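Local structure of beta-lactamase (Sphaerobacter thermophilus, 4EWF) at residues Q195-R200 / S215-L220; R49-V54 / V223-G228; V28-V33 / V239-E244. The protein probably hydrolyses beta-lactams, opening the four-membered ring with water to give substituted beta-amino acids, as a member of the class-A beta-lactamase family. One frame throughout, in Å; residues are numbered along the deposited sequence.

Contact 1: residues Q195-R200 / S215-L220; sequences QQNPRR and SKTGSL. With SO4 (sulfate ion), chain E.
Gln195 and Arg200 reach from the loop 195-200 to the edge strand 215-220, which carries the Lys216-Thr217-Gly218 sequence, consistent with the KTG motif of class-A beta-lactamases. Gln195 illustrates how one amide can tie a loop to a strand. Its CB lies close to Ser215 O and its CG beside Ser215 OG, a hydroxyl that is itself hydrogen-bonded to Asp226. The chain then bends at chi2 (52°), and the terminal amide turns along the strand. NE2 gives Ser215 O a nearly straight bond of 2.9 Å, in the plane of the amide but from above the carbonyl plane; OE1 turns back to accept Asn197 N, and CD rests near Thr217 CG2. One water links NE2 to Thr217 OG1; a second, on OE1, reaches that hydroxyl weakly.

Arg200 crosses Thr217 at about a right angle, Thr217 CB lying over one face of its guanidinium, while NE forms a salt bridge with Glu253. A sulfate, probably from the crystallisation liquor, accepts from Thr217 OG1 through O2 at 2.7 Å, and also from Ser52. At the guanidinium edge NH1 and NH2 both donate to a single atom, Ser219 OG, 3.0 Å from NH1 and 2.7 Å from NH2, the NH1 bond the more bent.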
ATOM      1  N   GLN A 195      -4.734  -6.816  -5.769  1.00 20.89           N
ATOM      2  CA  GLN A 195      -3.486  -7.227  -5.110  1.00 24.25           C
ATOM      3  C   GLN A 195      -3.254  -8.738  -5.249  1.00 26.24           C
ATOM      4  O   GLN A 195      -4.118  -9.536  -4.893  1.00 23.46           O
ATOM      5  CB  GLN A 195      -3.551  -6.840  -3.624  1.00 23.89           C
ATOM      6  CG  GLN A 195      -2.381  -7.313  -2.769  1.00 24.27           C
ATOM      7  CD  GLN A 195      -1.042  -6.918  -3.349  1.00 23.99           C
ATOM      8  OE1 GLN A 195      -0.250  -7.773  -3.709  1.00 21.52           O
ATOM      9  NE2 GLN A 195      -0.782  -5.617  -3.433  1.00 21.03           N
ATOM     10  N   GLN A 196      -2.099  -9.139  -5.772  1.00 21.69           N
ATOM     11  CA  GLN A 196      -1.883 -10.563  -6.036  1.00 26.60           C
ATOM     12  C   GLN A 196      -1.199 -11.344  -4.911  1.00 29.93           C
ATOM     13  O   GLN A 196      -1.149 -12.572  -4.960  1.00 28.60           O
ATOM     14  CB  GLN A 196      -1.137 -10.769  -7.359  1.00 24.05           C
ATOM     15  CG  GLN A 196      -1.959 -10.313  -8.550  1.00 29.65           C
ATOM     16  CD  GLN A 196      -1.499 -10.936  -9.853  1.00 29.91           C
ATOM     17  OE1 GLN A 196      -0.492 -11.657  -9.897  1.00 24.22           O
ATOM     18  NE2 GLN A 196      -2.244 -10.673 -10.925  1.00 27.11           N
ATOM     19  N   ASN A 197      -0.663 -10.641  -3.915  1.00 19.21           N
ATOM     20  CA  ASN A 197      -0.017 -11.309  -2.787  1.00 22.48           C
ATOM     21  C   ASN A 197      -0.927 -11.339  -1.554  1.00 23.65           C
ATOM     22  O   ASN A 197      -1.047 -10.328  -0.856  1.00 20.73           O
ATOM     23  CB  ASN A 197       1.292 -10.599  -2.442  1.00 23.41           C
ATOM     24  CG  ASN A 197       2.027 -11.268  -1.286  1.00 22.80           C
ATOM     25  OD1 ASN A 197       1.613 -12.317  -0.814  1.00 24.02           O
ATOM     26  ND2 ASN A 197       3.125 -10.665  -0.842  1.00 17.60           N
ATOM     27  N   PRO A 198      -1.565 -12.489  -1.284  1.00 24.72           N
ATOM     28  CA  PRO A 198      -2.509 -12.611  -0.163  1.00 24.77           C
ATOM     29  C   PRO A 198      -1.868 -12.979   1.178  1.00 27.01           C
ATOM     30  O   PRO A 198      -2.601 -13.338   2.104  1.00 23.76           O
ATOM     31  CB  PRO A 198      -3.385 -13.784  -0.600  1.00 29.39           C
ATOM     32  CG  PRO A 198      -2.427 -14.684  -1.306  1.00 27.34           C
ATOM     33  CD  PRO A 198      -1.485 -13.743  -2.060  1.00 23.01           C
ATOM     34  N   ARG A 199      -0.548 -12.890   1.295  1.00 24.20           N
ATOM     35  CA  ARG A 199       0.146 -13.470   2.442  1.00 24.86           C
ATOM     36  C   ARG A 199       0.298 -12.493   3.609  1.00 23.77           C
ATOM     37  O   ARG A 199       0.784 -12.870   4.681  1.00 22.50           O
ATOM     38  CB  ARG A 199       1.535 -13.968   2.020  1.00 17.85           C
ATOM     39  CG  ARG A 199       1.504 -15.099   0.994  1.00 18.80           C
ATOM     40  CD  ARG A 199       2.902 -15.401   0.489  1.00 20.69           C
ATOM     41  NE  ARG A 199       2.909 -16.373  -0.611  1.00 23.27           N
ATOM     42  CZ  ARG A 199       2.627 -16.059  -1.872  1.00 25.11           C
ATOM     43  NH1 ARG A 199       2.291 -14.807  -2.180  1.00 21.60           N
ATOM     44  NH2 ARG A 199       2.669 -16.987  -2.821  1.00 27.75           N
ATOM     45  N   ARG A 200      -0.094 -11.241   3.406  1.00 20.80           N
ATOM     46  CA  ARG A 200       0.092 -10.246   4.470  1.00 18.21           C
ATOM     47  C   ARG A 200      -1.266  -9.821   5.045  1.00 20.50           C
ATOM     48  O   ARG A 200      -1.903 -10.592   5.765  1.00 21.47           O
ATOM     49  CB  ARG A 200       0.954  -9.075   3.976  1.00 19.19           C
ATOM     50  CG  ARG A 200       2.270  -9.575   3.336  1.00 23.37           C
ATOM     51  CD  ARG A 200       3.184  -8.479   2.802  1.00 21.82           C
ATOM     52  NE  ARG A 200       4.233  -9.063   1.963  1.00 21.31           N
ATOM     53  CZ  ARG A 200       5.205  -8.376   1.366  1.00 22.35           C
ATOM     54  NH1 ARG A 200       5.291  -7.055   1.513  1.00 18.14           N
ATOM     55  NH2 ARG A 200       6.096  -9.020   0.616  1.00 19.48           N
ATOM     56  N   SER A 215      -5.034  -4.164  -0.932  1.00 22.79           N
ATOM     57  CA  SER A 215      -3.863  -3.600  -0.288  1.00 21.37           C
ATOM     58  C   SER A 215      -2.778  -3.319  -1.316  1.00 25.24           C
ATOM     59  O   SER A 215      -2.844  -3.796  -2.454  1.00 20.66           O
ATOM     60  CB  SER A 215      -3.329  -4.559   0.779  1.00 18.54           C
ATOM     61  OG  SER A 215      -2.446  -5.523   0.213  1.00 20.78           O
ATOM     62  N   LYS A 216      -1.800  -2.517  -0.915  1.00 21.72           N
ATOM     63  CA  LYS A 216      -0.564  -2.390  -1.667  1.00 19.36           C
ATOM     64  C   LYS A 216       0.553  -2.829  -0.741  1.00 19.83           C
ATOM     65  O   LYS A 216       0.774  -2.236   0.326  1.00 18.34           O
ATOM     66  CB  LYS A 216      -0.292  -0.955  -2.134  1.00 18.95           C
ATOM     67  CG  LYS A 216       1.018  -0.845  -2.959  1.00 16.34           C
ATOM     68  CD  LYS A 216       0.845  -1.578  -4.295  1.00 19.88           C
ATOM     69  CE  LYS A 216       2.184  -1.777  -5.031  1.00 21.52           C
ATOM     70  NZ  LYS A 216       2.995  -2.906  -4.467  1.00 21.65           N
ATOM     71  N   THR A 217       1.244  -3.879  -1.159  1.00 19.56           N
ATOM     72  CA  THR A 217       2.404  -4.383  -0.445  1.00 20.60           C
ATOM     73  C   THR A 217       3.634  -3.556  -0.783  1.00 22.22           C
ATOM     74  O   THR A 217       3.648  -2.794  -1.758  1.00 22.17           O
ATOM     75  CB  THR A 217       2.718  -5.806  -0.915  1.00 25.28           C
ATOM     76  OG1 THR A 217       2.774  -5.806  -2.351  1.00 20.37           O
ATOM     77  CG2 THR A 217       1.637  -6.784  -0.446  1.00 24.02           C
ATOM     78  N   GLY A 218       4.675  -3.741   0.016  1.00 19.36           N
ATOM     79  CA  GLY A 218       5.979  -3.174  -0.259  1.00 21.10           C
ATOM     80  C   GLY A 218       7.070  -4.067   0.302  1.00 26.13           C
ATOM     81  O   GLY A 218       6.983  -4.533   1.447  1.00 19.35           O
ATOM     82  N   SER A 219       8.107  -4.302  -0.496  1.00 17.28           N
ATOM     83  CA  SER A 219       9.187  -5.196  -0.095  1.00 21.35           C
ATOM     84  C   SER A 219      10.512  -4.701  -0.649  1.00 27.63           C
ATOM     85  O   SER A 219      10.593  -4.327  -1.811  1.00 21.87           O
ATOM     86  CB  SER A 219       8.946  -6.607  -0.642  1.00 24.03           C
ATOM     87  OG  SER A 219       7.601  -7.017  -0.440  1.00 25.02           O
ATOM     88  N   LEU A 220      11.532  -4.716   0.202  1.00 19.62           N
ATOM     89  CA  LEU A 220      12.919  -4.458  -0.164  1.00 25.85           C
ATOM     90  C   LEU A 220      13.697  -5.358   0.773  1.00 26.06           C
ATOM     91  O   LEU A 220      13.122  -5.898   1.712  1.00 22.70           O
ATOM     92  CB  LEU A 220      13.284  -3.005   0.157  1.00 25.93           C
ATOM     93  CG  LEU A 220      13.391  -1.909  -0.908  1.00 36.62           C
ATOM     94  CD1 LEU A 220      12.767  -2.286  -2.222  1.00 38.13           C
ATOM     95  CD2 LEU A 220      12.834  -0.602  -0.367  1.00 28.43           C
TER
HETATM   96  S   SO4 E 301       6.180  -5.729  -3.523  1.00 35.18           S
HETATM   97  O1  SO4 E 301       7.118  -4.613  -3.334  1.00 30.56           O
HETATM   98  O2  SO4 E 301       4.871  -5.170  -3.879  1.00 37.13           O
HETATM   99  O3  SO4 E 301       6.656  -6.612  -4.593  1.00 39.35           O
HETATM  100  O4  SO4 E 301       6.055  -6.514  -2.288  1.00 35.37           O
HETATM  101  O   HOH W   1       1.628  -5.171  -5.349  1.00 24.20           O
HETATM  102  O   HOH W   2       2.123  -7.880  -4.996  1.00 32.02           O
HETATM  103  O   HOH W   3       4.363  -8.609  -2.705  1.00 24.86           O

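Contact 2: residues R49-V54 / V223-G228; sequences RAASTV and VVNDVG
Val223 opens the contact, its CG1 methyl set against Ala51 CB at 4.2 Å and near the carbonyl oxygen of Arg49. Two residues on, Asn225 supplies the polar link, an example of a strand side chain satisfying the backbone of a turn. With CG beside its own backbone N (chi1 -47°), the amide rises from the strand and ND2 meets two successive carbonyls. Arg49 O accepts at 3.0 Å, with the nitrogen in its carbonyl plane although the oxygen is tilted from the amide plane; the bond to Ala50 O is weak. The other end of the amide is also engaged, since Asn225 OD1 accepts from the backbone N of Thr243. Ala50 O meanwhile accepts from Thr53 N and, at 2.9 Å, from Thr53 OG1, both from one face; the OG1 bond helps hold chi1 near 64°, with the Thr53 methyl toward the strand. That CG2 sits 3.8 Å from Asn225 CB. Val227 ends the row, its CG2 lying 3.9 Å from Thr53 CG2, with Tyr167 of helix 164-175 touching both residues. The turn so held leads into helix 55-67 and carries Ser52, three residues before Lys55, a pattern consistent with the SxxK motif of the serine beta-lactamase active site.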
ATOM      1  N   ARG A  49      11.087   2.996   5.349  1.00 17.82           N
ATOM      2  CA  ARG A  49      11.134   3.010   3.886  1.00 20.43           C
ATOM      3  C   ARG A  49       9.771   2.592   3.366  1.00 21.83           C
ATOM      4  O   ARG A  49       9.202   1.585   3.800  1.00 24.12           O
ATOM      5  CB  ARG A  49      12.231   2.078   3.335  1.00 18.56           C
ATOM      6  CG  ARG A  49      13.642   2.481   3.777  1.00 21.16           C
ATOM      7  CD  ARG A  49      14.728   1.581   3.170  1.00 29.67           C
ATOM      8  NE  ARG A  49      15.970   1.714   3.927  1.00 30.51           N
ATOM      9  CZ  ARG A  49      16.876   2.651   3.696  1.00 33.87           C
ATOM     10  NH1 ARG A  49      16.691   3.527   2.718  1.00 36.19           N
ATOM     11  NH2 ARG A  49      17.967   2.708   4.432  1.00 36.78           N
ATOM     12  N   ALA A  50       9.220   3.381   2.457  1.00 17.67           N
ATOM     13  CA  ALA A  50       7.893   3.071   1.943  1.00 18.60           C
ATOM     14  C   ALA A  50       7.944   1.852   1.043  1.00 24.13           C
ATOM     15  O   ALA A  50       6.961   1.118   0.946  1.00 18.09           O
ATOM     16  CB  ALA A  50       7.317   4.264   1.168  1.00 14.49           C
ATOM     17  N   ALA A  51       9.088   1.633   0.389  1.00 19.29           N
ATOM     18  CA  ALA A  51       9.134   0.631  -0.670  1.00 21.42           C
ATOM     19  C   ALA A  51       7.960   0.887  -1.624  1.00 22.18           C
ATOM     20  O   ALA A  51       7.588   2.037  -1.890  1.00 23.73           O
ATOM     21  CB  ALA A  51       9.063  -0.783  -0.080  1.00 18.68           C
ATOM     22  N   SER A  52       7.336  -0.177  -2.105  1.00 21.35           N
ATOM     23  CA  SER A  52       6.260  -0.032  -3.081  1.00 23.13           C
ATOM     24  C   SER A  52       4.930   0.550  -2.578  1.00 22.41           C
ATOM     25  O   SER A  52       4.027   0.751  -3.382  1.00 21.75           O
ATOM     26  CB  SER A  52       5.992  -1.382  -3.754  1.00 23.12           C
ATOM     27  OG  SER A  52       7.078  -1.709  -4.593  1.00 30.19           O
ATOM     28  N   THR A  53       4.784   0.806  -1.277  1.00 16.85           N
ATOM     29  CA  THR A  53       3.495   1.307  -0.797  1.00 15.24           C
ATOM     30  C   THR A  53       3.235   2.695  -1.364  1.00 17.00           C
ATOM     31  O   THR A  53       2.093   3.119  -1.484  1.00 16.50           O
ATOM     32  CB  THR A  53       3.393   1.366   0.743  1.00 22.56           C
ATOM     33  OG1 THR A  53       4.354   2.299   1.260  1.00 20.89           O
ATOM     34  CG2 THR A  53       3.621  -0.005   1.344  1.00 17.00           C
ATOM     35  N   VAL A  54       4.301   3.381  -1.760  1.00 20.77           N
ATOM     36  CA  VAL A  54       4.168   4.736  -2.305  1.00 20.50           C
ATOM     37  C   VAL A  54       3.447   4.743  -3.665  1.00 24.17           C
ATOM     38  O   VAL A  54       3.096   5.796  -4.203  1.00 19.39           O
ATOM     39  CB  VAL A  54       5.556   5.444  -2.384  1.00 27.60           C
ATOM     40  CG1 VAL A  54       6.404   4.853  -3.496  1.00 20.97           C
ATOM     41  CG2 VAL A  54       5.383   6.974  -2.523  1.00 20.88           C
ATOM     42  N   VAL A 223      12.905  -5.130   4.437  1.00 18.00           N
ATOM     43  CA  VAL A 223      11.683  -4.326   4.488  1.00 13.04           C
ATOM     44  C   VAL A 223      10.455  -5.087   4.010  1.00 25.44           C
ATOM     45  O   VAL A 223      10.414  -5.557   2.872  1.00 21.24           O
ATOM     46  CB  VAL A 223      11.815  -3.039   3.656  1.00 18.41           C
ATOM     47  CG1 VAL A 223      10.466  -2.336   3.584  1.00 18.80           C
ATOM     48  CG2 VAL A 223      12.866  -2.100   4.272  1.00 19.86           C
ATOM     49  N   VAL A 224       9.452  -5.214   4.878  1.00 20.54           N
ATOM     50  CA  VAL A 224       8.195  -5.869   4.493  1.00 18.59           C
ATOM     51  C   VAL A 224       6.995  -5.044   4.983  1.00 21.59           C
ATOM     52  O   VAL A 224       6.789  -4.890   6.198  1.00 18.76           O
ATOM     53  CB  VAL A 224       8.135  -7.329   5.017  1.00 16.69           C
ATOM     54  CG1 VAL A 224       6.829  -8.041   4.561  1.00 17.31           C
ATOM     55  CG2 VAL A 224       9.371  -8.115   4.552  1.00 16.83           C
ATOM     56  N   ASN A 225       6.236  -4.479   4.041  1.00 12.97           N
ATOM     57  CA  ASN A 225       5.110  -3.600   4.371  1.00 15.93           C
ATOM     58  C   ASN A 225       3.836  -4.078   3.679  1.00 21.15           C
ATOM     59  O   ASN A 225       3.900  -4.773   2.658  1.00 19.48           O
ATOM     60  CB  ASN A 225       5.366  -2.139   3.913  1.00 16.82           C
ATOM     61  CG  ASN A 225       6.742  -1.616   4.279  1.00 21.93           C
ATOM     62  OD1 ASN A 225       7.289  -1.935   5.334  1.00 18.60           O
ATOM     63  ND2 ASN A 225       7.298  -0.761   3.412  1.00 15.47           N
ATOM     64  N   ASP A 226       2.684  -3.677   4.216  1.00 19.10           N
ATOM     65  CA  ASP A 226       1.397  -3.839   3.526  1.00 20.20           C
ATOM     66  C   ASP A 226       0.424  -2.769   4.034  1.00 21.88           C
ATOM     67  O   ASP A 226       0.335  -2.515   5.234  1.00 20.29           O
ATOM     68  CB  ASP A 226       0.835  -5.255   3.715  1.00 16.17           C
ATOM     69  CG  ASP A 226      -0.135  -5.669   2.596  1.00 24.28           C
ATOM     70  OD1 ASP A 226      -0.248  -4.942   1.579  1.00 23.82           O
ATOM     71  OD2 ASP A 226      -0.789  -6.726   2.739  1.00 23.09           O
ATOM     72  N   VAL A 227      -0.274  -2.118   3.116  1.00 17.12           N
ATOM     73  CA  VAL A 227      -1.175  -1.029   3.473  1.00 21.41           C
ATOM     74  C   VAL A 227      -2.496  -1.261   2.777  1.00 22.18           C
ATOM     75  O   VAL A 227      -2.532  -1.386   1.557  1.00 20.56           O
ATOM     76  CB  VAL A 227      -0.620   0.339   3.001  1.00 16.21           C
ATOM     77  CG1 VAL A 227      -1.700   1.434   3.153  1.00 16.15           C
ATOM     78  CG2 VAL A 227       0.660   0.698   3.756  1.00 18.13           C
ATOM     79  N   GLY A 228      -3.589  -1.349   3.527  1.00 16.29           N
ATOM     80  CA  GLY A 228      -4.858  -1.599   2.865  1.00 19.56           C
ATOM     81  C   GLY A 228      -6.083  -1.598   3.753  1.00 24.99           C
ATOM     82  O   GLY A 228      -6.092  -0.976   4.817  1.00 20.39           O
TER

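Contact 3: residues V28-V33 / V239-E244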
ATOM      1  N   VAL A  28       8.469  -2.793  14.134  1.00 21.25           N
ATOM      2  CA  VAL A  28       7.154  -2.732  13.492  1.00 19.84           C
ATOM      3  C   VAL A  28       6.546  -1.334  13.680  1.00 21.20           C
ATOM      4  O   VAL A  28       6.696  -0.718  14.736  1.00 17.19           O
ATOM      5  CB  VAL A  28       6.195  -3.803  14.096  1.00 22.60           C
ATOM      6  CG1 VAL A  28       4.743  -3.610  13.606  1.00 16.46           C
ATOM      7  CG2 VAL A  28       6.698  -5.215  13.762  1.00 20.57           C
ATOM      8  N   GLY A  29       5.894  -0.825  12.642  1.00 18.18           N
ATOM      9  CA  GLY A  29       5.074   0.373  12.764  1.00 15.76           C
ATOM     10  C   GLY A  29       3.691  -0.039  12.297  1.00 21.37           C
ATOM     11  O   GLY A  29       3.554  -0.695  11.260  1.00 19.95           O
ATOM     12  N   ALA A  30       2.664   0.319  13.064  1.00 21.15           N
ATOM     13  CA  ALA A  30       1.300  -0.093  12.740  1.00 20.55           C
ATOM     14  C   ALA A  30       0.310   0.964  13.173  1.00 24.70           C
ATOM     15  O   ALA A  30       0.355   1.457  14.305  1.00 23.04           O
ATOM     16  CB  ALA A  30       0.965  -1.416  13.417  1.00 21.93           C
ATOM     17  N   THR A  31      -0.594   1.299  12.264  1.00 17.59           N
ATOM     18  CA  THR A  31      -1.730   2.142  12.568  1.00 21.35           C
ATOM     19  C   THR A  31      -2.949   1.421  12.013  1.00 19.98           C
ATOM     20  O   THR A  31      -3.024   1.141  10.826  1.00 19.28           O
ATOM     21  CB  THR A  31      -1.575   3.549  11.931  1.00 20.32           C
ATOM     22  OG1 THR A  31      -0.450   4.208  12.521  1.00 25.95           O
ATOM     23  CG2 THR A  31      -2.819   4.395  12.169  1.00 16.74           C
ATOM     24  N   ILE A  32      -3.895   1.103  12.884  1.00 19.02           N
ATOM     25  CA  ILE A  32      -5.018   0.274  12.508  1.00 18.76           C
ATOM     26  C   ILE A  32      -6.267   0.971  12.977  1.00 22.16           C
ATOM     27  O   ILE A  32      -6.395   1.294  14.155  1.00 22.32           O
ATOM     28  CB  ILE A  32      -4.909  -1.122  13.155  1.00 20.97           C
ATOM     29  CG1 ILE A  32      -3.682  -1.861  12.601  1.00 25.67           C
ATOM     30  CG2 ILE A  32      -6.218  -1.921  12.952  1.00 20.32           C
ATOM     31  CD1 ILE A  32      -3.241  -3.059  13.432  1.00 24.77           C
ATOM     32  N   VAL A  33      -7.181   1.238  12.058  1.00 19.19           N
ATOM     33  CA  VAL A  33      -8.369   1.982  12.428  1.00 17.81           C
ATOM     34  C   VAL A  33      -9.596   1.092  12.419  1.00 22.06           C
ATOM     35  O   VAL A  33      -9.950   0.533  11.388  1.00 22.79           O
ATOM     36  CB  VAL A  33      -8.607   3.176  11.484  1.00 21.34           C
ATOM     37  CG1 VAL A  33      -9.757   4.029  12.007  1.00 24.68           C
ATOM     38  CG2 VAL A  33      -7.321   4.006  11.346  1.00 19.34           C
ATOM     39  N   VAL A 239      -5.727  -0.852   7.722  1.00 14.88           N
ATOM     40  CA  VAL A 239      -4.491  -1.444   8.212  1.00 17.78           C
ATOM     41  C   VAL A 239      -3.250  -0.918   7.480  1.00 18.89           C
ATOM     42  O   VAL A 239      -3.103  -1.103   6.280  1.00 25.55           O
ATOM     43  CB  VAL A 239      -4.531  -2.983   8.076  1.00 17.86           C
ATOM     44  CG1 VAL A 239      -3.185  -3.602   8.512  1.00 17.45           C
ATOM     45  CG2 VAL A 239      -5.705  -3.542   8.875  1.00 20.96           C
ATOM     46  N   ALA A 240      -2.364  -0.262   8.212  1.00 19.36           N
ATOM     47  CA  ALA A 240      -1.088   0.163   7.642  1.00 18.71           C
ATOM     48  C   ALA A 240       0.045  -0.371   8.525  1.00 23.73           C
ATOM     49  O   ALA A 240       0.257   0.101   9.641  1.00 21.31           O
ATOM     50  CB  ALA A 240      -1.036   1.698   7.530  1.00 20.94           C
ATOM     51  N   VAL A 241       0.735  -1.397   8.048  1.00 18.65           N
ATOM     52  CA  VAL A 241       1.810  -1.998   8.826  1.00 16.21           C
ATOM     53  C   VAL A 241       3.106  -1.962   8.042  1.00 21.16           C
ATOM     54  O   VAL A 241       3.150  -2.380   6.889  1.00 23.61           O
ATOM     55  CB  VAL A 241       1.477  -3.453   9.196  1.00 17.60           C
ATOM     56  CG1 VAL A 241       2.633  -4.105   9.956  1.00 20.47           C
ATOM     57  CG2 VAL A 241       0.201  -3.479  10.030  1.00 21.13           C
ATOM     58  N   PHE A 242       4.145  -1.417   8.669  1.00 19.96           N
ATOM     59  CA  PHE A 242       5.485  -1.386   8.106  1.00 18.77           C
ATOM     60  C   PHE A 242       6.399  -2.213   8.982  1.00 24.41           C
ATOM     61  O   PHE A 242       6.307  -2.146  10.208  1.00 20.30           O
ATOM     62  CB  PHE A 242       5.981   0.068   8.005  1.00 19.25           C
ATOM     63  CG  PHE A 242       5.230   0.867   6.971  1.00 21.00           C
ATOM     64  CD1 PHE A 242       5.806   1.146   5.741  1.00 18.13           C
ATOM     65  CD2 PHE A 242       3.924   1.273   7.205  1.00 18.98           C
ATOM     66  CE1 PHE A 242       5.108   1.866   4.766  1.00 17.81           C
ATOM     67  CE2 PHE A 242       3.209   1.994   6.233  1.00 18.42           C
ATOM     68  CZ  PHE A 242       3.809   2.282   5.006  1.00 15.85           C
ATOM     69  N   THR A 243       7.274  -3.013   8.370  1.00 17.18           N
ATOM     70  CA  THR A 243       8.230  -3.755   9.184  1.00 16.66           C
ATOM     71  C   THR A 243       9.632  -3.631   8.607  1.00 24.59           C
ATOM     72  O   THR A 243       9.824  -3.552   7.395  1.00 21.41           O
ATOM     73  CB  THR A 243       7.887  -5.265   9.372  1.00 21.94           C
ATOM     74  OG1 THR A 243       8.339  -6.021   8.236  1.00 19.41           O
ATOM     75  CG2 THR A 243       6.390  -5.495   9.605  1.00 23.89           C
ATOM     76  N   GLU A 244      10.611  -3.646   9.497  1.00 19.73           N
ATOM     77  CA  GLU A 244      11.978  -3.362   9.125  1.00 22.33           C
ATOM     78  C   GLU A 244      12.906  -4.269   9.918  1.00 19.77           C
ATOM     79  O   GLU A 244      12.776  -4.406  11.145  1.00 19.83           O
ATOM     80  CB  GLU A 244      12.211  -1.880   9.440  1.00 25.46           C
ATOM     81  CG  GLU A 244      13.591  -1.373   9.486  1.00 39.56           C
ATOM     82  CD  GLU A 244      13.594   0.102   9.882  1.00 40.39           C
ATOM     83  OE1 GLU A 244      12.908   0.893   9.203  1.00 31.81           O
ATOM     84  OE2 GLU A 244      14.250   0.458  10.880  1.00 35.70           O
TER
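Strands 28-33 and 239-244 run antiparallel, their axes at 178° and 4.6 Å apart, as neighbours in the five-stranded antiparallel sheet of the beta-lactamase fold. Two hydrogen-bonded pairs join them. Gly29 and Phe242 exchange N-H and C=O at 2.8 Å in each direction, Gly29 N to Phe242 O and Phe242 N to Gly29 O; Thr31 and Ala240 do the same at 3.0 Å. Between these bonds the chains approach through CA-H...O contacts, such as Ala30 CA to Ala240 O.

The side chains show how alternation gives a sheet two different faces. Val28, Ala30, Ile32, Val239, Val241 and Thr243 share one face, and helix 249-266 packs there, with Ile259 against Val28 and Ile32 and Ile256 against Val241. Small Ala30 sits beside branched Val241, whose CG2 lies 4.0 Å from Ala30 CB, while Val241 CG1 is directed to Val28 CG1. On the other face are Thr31, Ala240 and Phe242. Thr31 hydrogen-bonds Asp165 and packs on helix 164-175; the Phe242 ring, with CG beside its backbone N (chi1 -69°), swings away from strand 28-33 and leans on Asn225 and Val227 of the next strand. Val28 and Thr243 lie side by side and point the same way. Thr243 OG1 hydrogen-bonds Val224 O, and its methyl CG2 meets Val28 CG2 at 4.2 Å.

All three contacts reach one five-stranded antiparallel sheet, stepping across it from the edge strand 212-220 through 223-232 and 235-244 to 27-33. Along the chain they are nested: contact 3 closes the longest loop, contact 2 lies inside it and contact 1 inside that. Centres of contacts 1 and 2 are about 8 Å apart, those of contacts 2 and 3 about 9 Å, and those of contacts 1 and 3, which do not touch, about 13 Å. Contact 2 is therefore the middle link, joined to contact 1 through Gly218 O and Asn225 N and to contact 3 through Gly228 N and Val239 O. Thus the probable SxxK turn is held against the sheet, next to the strand that carries the probable KTG motif.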